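Local coordinates for protein threonine synthase (Brucella melitensis bv. 1, PDB 4F4F) that probably catalyses the pyridoxal-phosphate-dependent conversion of O-phospho-L-homoserine and water to L-threonine and phosphate, the last step of threonine biosynthesis, at residues S318-F321 against E322-L325. Numbering follows the deposited sequence.
Sequences SSNF and ERLL
F321 and L325 pack one helical turn apart, the leucine bringing its CD2 methyl to 3.8 Å from ring atom CE2 of F321. With CG of F321 anti to the backbone N (chi1 -172°), beside the carbonyl carbon, the ring lies alongside the following turn, where L325 meets it; it crosses both leucines obliquely. L324 touches it less closely, CD2 standing 4.2 Å from CE1 of F321. The backbone closes the same turn: N of L325 reaches O of F321 at 2.9 Å, a nearly straight bond (166° at the hydrogen) lying in the carbonyl plane, and N of L324 gives that oxygen a second, weak bond. N of R323 bonds to O of N320, three residues back, at 2.9 Å from above the carbonyl plane.

A polar pair flanks this apolar part. N320 and R323 run side by side, and OD1 of N320 meets NH1 of R323 at the guanidinium edge, 2.7 Å away; the 129° angle marks the bond as weak. NH1 also reaches the carbonyl of I227, and NH2 that of Y35, while ND2 of N320 is held by the carbonyls of S226 and N261.

On the looser side two waters mediate the contact, within a largely buried site. One bridges O of S318 (2.6 Å) to N of E322 (3.2 Å); the other sits 2.7 Å from OE1 of E322 but binds O of S319 only weakly. The extended E322 leads away to T11 and R12.

The arrangement is a type I beta turn, S318 to F321, running into the start of helix 321-328; N of S319 bonds to OD1 of N261 and the L324 side chain touches F262, both residues of the pyridoxal-phosphate site.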
ATOM      1  N   SER A 318     -10.108  -2.989  -7.765  1.00 17.76           N
ATOM      2  CA  SER A 318      -8.872  -3.186  -7.043  1.00 16.63           C
ATOM      3  C   SER A 318      -7.688  -2.924  -8.001  1.00 16.08           C
ATOM      4  O   SER A 318      -7.414  -3.736  -8.884  1.00 14.83           O
ATOM      5  CB  SER A 318      -8.851  -4.597  -6.494  1.00 16.10           C
ATOM      6  OG  SER A 318      -7.751  -4.804  -5.663  1.00 15.17           O
ATOM      7  N   SER A 319      -6.992  -1.818  -7.789  1.00 15.92           N
ATOM      8  CA  SER A 319      -6.075  -1.292  -8.799  1.00 16.52           C
ATOM      9  C   SER A 319      -4.926  -2.256  -9.184  1.00 15.40           C
ATOM     10  O   SER A 319      -4.518  -2.300 -10.332  1.00 16.57           O
ATOM     11  CB  SER A 319      -5.520   0.059  -8.350  1.00 17.23           C
ATOM     12  OG  SER A 319      -4.551  -0.136  -7.322  1.00 17.73           O
ATOM     13  N   ASN A 320      -4.434  -3.058  -8.255  1.00 14.44           N
ATOM     14  CA  ASN A 320      -3.337  -3.971  -8.566  1.00 13.81           C
ATOM     15  C   ASN A 320      -3.750  -5.394  -8.880  1.00 12.97           C
ATOM     16  O   ASN A 320      -2.905  -6.242  -9.134  1.00 12.20           O
ATOM     17  CB  ASN A 320      -2.350  -3.976  -7.419  1.00 14.09           C
ATOM     18  CG  ASN A 320      -1.624  -2.662  -7.302  1.00 14.74           C
ATOM     19  OD1 ASN A 320      -0.890  -2.305  -8.193  1.00 15.68           O
ATOM     20  ND2 ASN A 320      -1.861  -1.923  -6.235  1.00 15.77           N
ATOM     21  N   PHE A 321      -5.057  -5.663  -8.871  1.00 12.56           N
ATOM     22  CA  PHE A 321      -5.528  -7.031  -9.227  1.00 12.55           C
ATOM     23  C   PHE A 321      -5.026  -7.457 -10.618  1.00 11.99           C
ATOM     24  O   PHE A 321      -4.716  -8.625 -10.846  1.00 11.67           O
ATOM     25  CB  PHE A 321      -7.049  -7.088  -9.160  1.00 13.24           C
ATOM     26  CG  PHE A 321      -7.622  -8.469  -9.309  1.00 13.69           C
ATOM     27  CD1 PHE A 321      -7.260  -9.489  -8.452  1.00 13.81           C
ATOM     28  CD2 PHE A 321      -8.561  -8.725 -10.288  1.00 14.21           C
ATOM     29  CE1 PHE A 321      -7.817 -10.761  -8.583  1.00 14.13           C
ATOM     30  CE2 PHE A 321      -9.093  -9.987 -10.436  1.00 14.51           C
ATOM     31  CZ  PHE A 321      -8.733 -11.002  -9.578  1.00 14.32           C
ATOM     32  N   GLU A 322      -4.906  -6.486 -11.515  1.00 11.84           N
ATOM     33  CA  GLU A 322      -4.354  -6.694 -12.855  1.00 11.73           C
ATOM     34  C   GLU A 322      -2.987  -7.358 -12.844  1.00 11.28           C
ATOM     35  O   GLU A 322      -2.703  -8.142 -13.746  1.00 11.21           O
ATOM     36  CB  GLU A 322      -4.301  -5.362 -13.650  1.00 11.96           C
ATOM     37  CG  GLU A 322      -3.661  -5.473 -15.034  1.00 11.98           C
ATOM     38  CD  GLU A 322      -3.720  -4.187 -15.845  1.00 12.34           C
ATOM     39  OE1 GLU A 322      -4.457  -3.247 -15.462  1.00 12.67           O
ATOM     40  OE2 GLU A 322      -3.050  -4.145 -16.882  1.00 12.15           O
ATOM     41  N   ARG A 323      -2.159  -7.084 -11.831  1.00 10.94           N
ATOM     42  CA  ARG A 323      -0.862  -7.733 -11.760  1.00 10.86           C
ATOM     43  C   ARG A 323      -1.064  -9.237 -11.553  1.00 10.80           C
ATOM     44  O   ARG A 323      -0.407 -10.067 -12.228  1.00 10.74           O
ATOM     45  CB  ARG A 323       0.028  -7.118 -10.681  1.00 10.78           C
ATOM     46  CG  ARG A 323       0.674  -5.826 -11.087  1.00 10.88           C
ATOM     47  CD  ARG A 323       1.481  -5.203  -9.946  1.00 10.88           C
ATOM     48  NE  ARG A 323       2.473  -4.243 -10.438  1.00 10.90           N
ATOM     49  CZ  ARG A 323       2.363  -2.921 -10.370  1.00 11.37           C
ATOM     50  NH1 ARG A 323       1.311  -2.317  -9.820  1.00 11.96           N
ATOM     51  NH2 ARG A 323       3.310  -2.153 -10.864  1.00 11.53           N
ATOM     52  N   LEU A 324      -2.002  -9.612 -10.686  1.00 10.73           N
ATOM     53  CA  LEU A 324      -2.248 -11.041 -10.508  1.00 10.81           C
ATOM     54  C   LEU A 324      -2.887 -11.654 -11.750  1.00 11.00           C
ATOM     55  O   LEU A 324      -2.553 -12.800 -12.120  1.00 10.90           O
ATOM     56  CB  LEU A 324      -3.086 -11.353  -9.267  1.00 10.95           C
ATOM     57  CG  LEU A 324      -3.487 -12.833  -9.038  1.00 11.16           C
ATOM     58  CD1 LEU A 324      -2.259 -13.737  -8.922  1.00 11.13           C
ATOM     59  CD2 LEU A 324      -4.362 -12.959  -7.811  1.00 11.34           C
ATOM     60  N   LEU A 325      -3.829 -10.938 -12.372  1.00 11.22           N
ATOM     61  CA  LEU A 325      -4.428 -11.431 -13.604  1.00 11.60           C
ATOM     62  C   LEU A 325      -3.359 -11.815 -14.637  1.00 11.46           C
ATOM     63  O   LEU A 325      -3.462 -12.834 -15.304  1.00 11.49           O
ATOM     64  CB  LEU A 325      -5.376 -10.389 -14.218  1.00 11.95           C
ATOM     65  CG  LEU A 325      -6.707 -10.181 -13.512  1.00 12.38           C
ATOM     66  CD1 LEU A 325      -7.523  -9.039 -14.143  1.00 12.87           C
ATOM     67  CD2 LEU A 325      -7.535 -11.468 -13.520  1.00 12.59           C
TER
HETATM   68  O   HOH W   1      -6.929  -4.047 -11.431  1.00 17.89           O
HETATM   69  O   HOH W   2      -5.966  -2.304 -13.480  1.00 17.59           O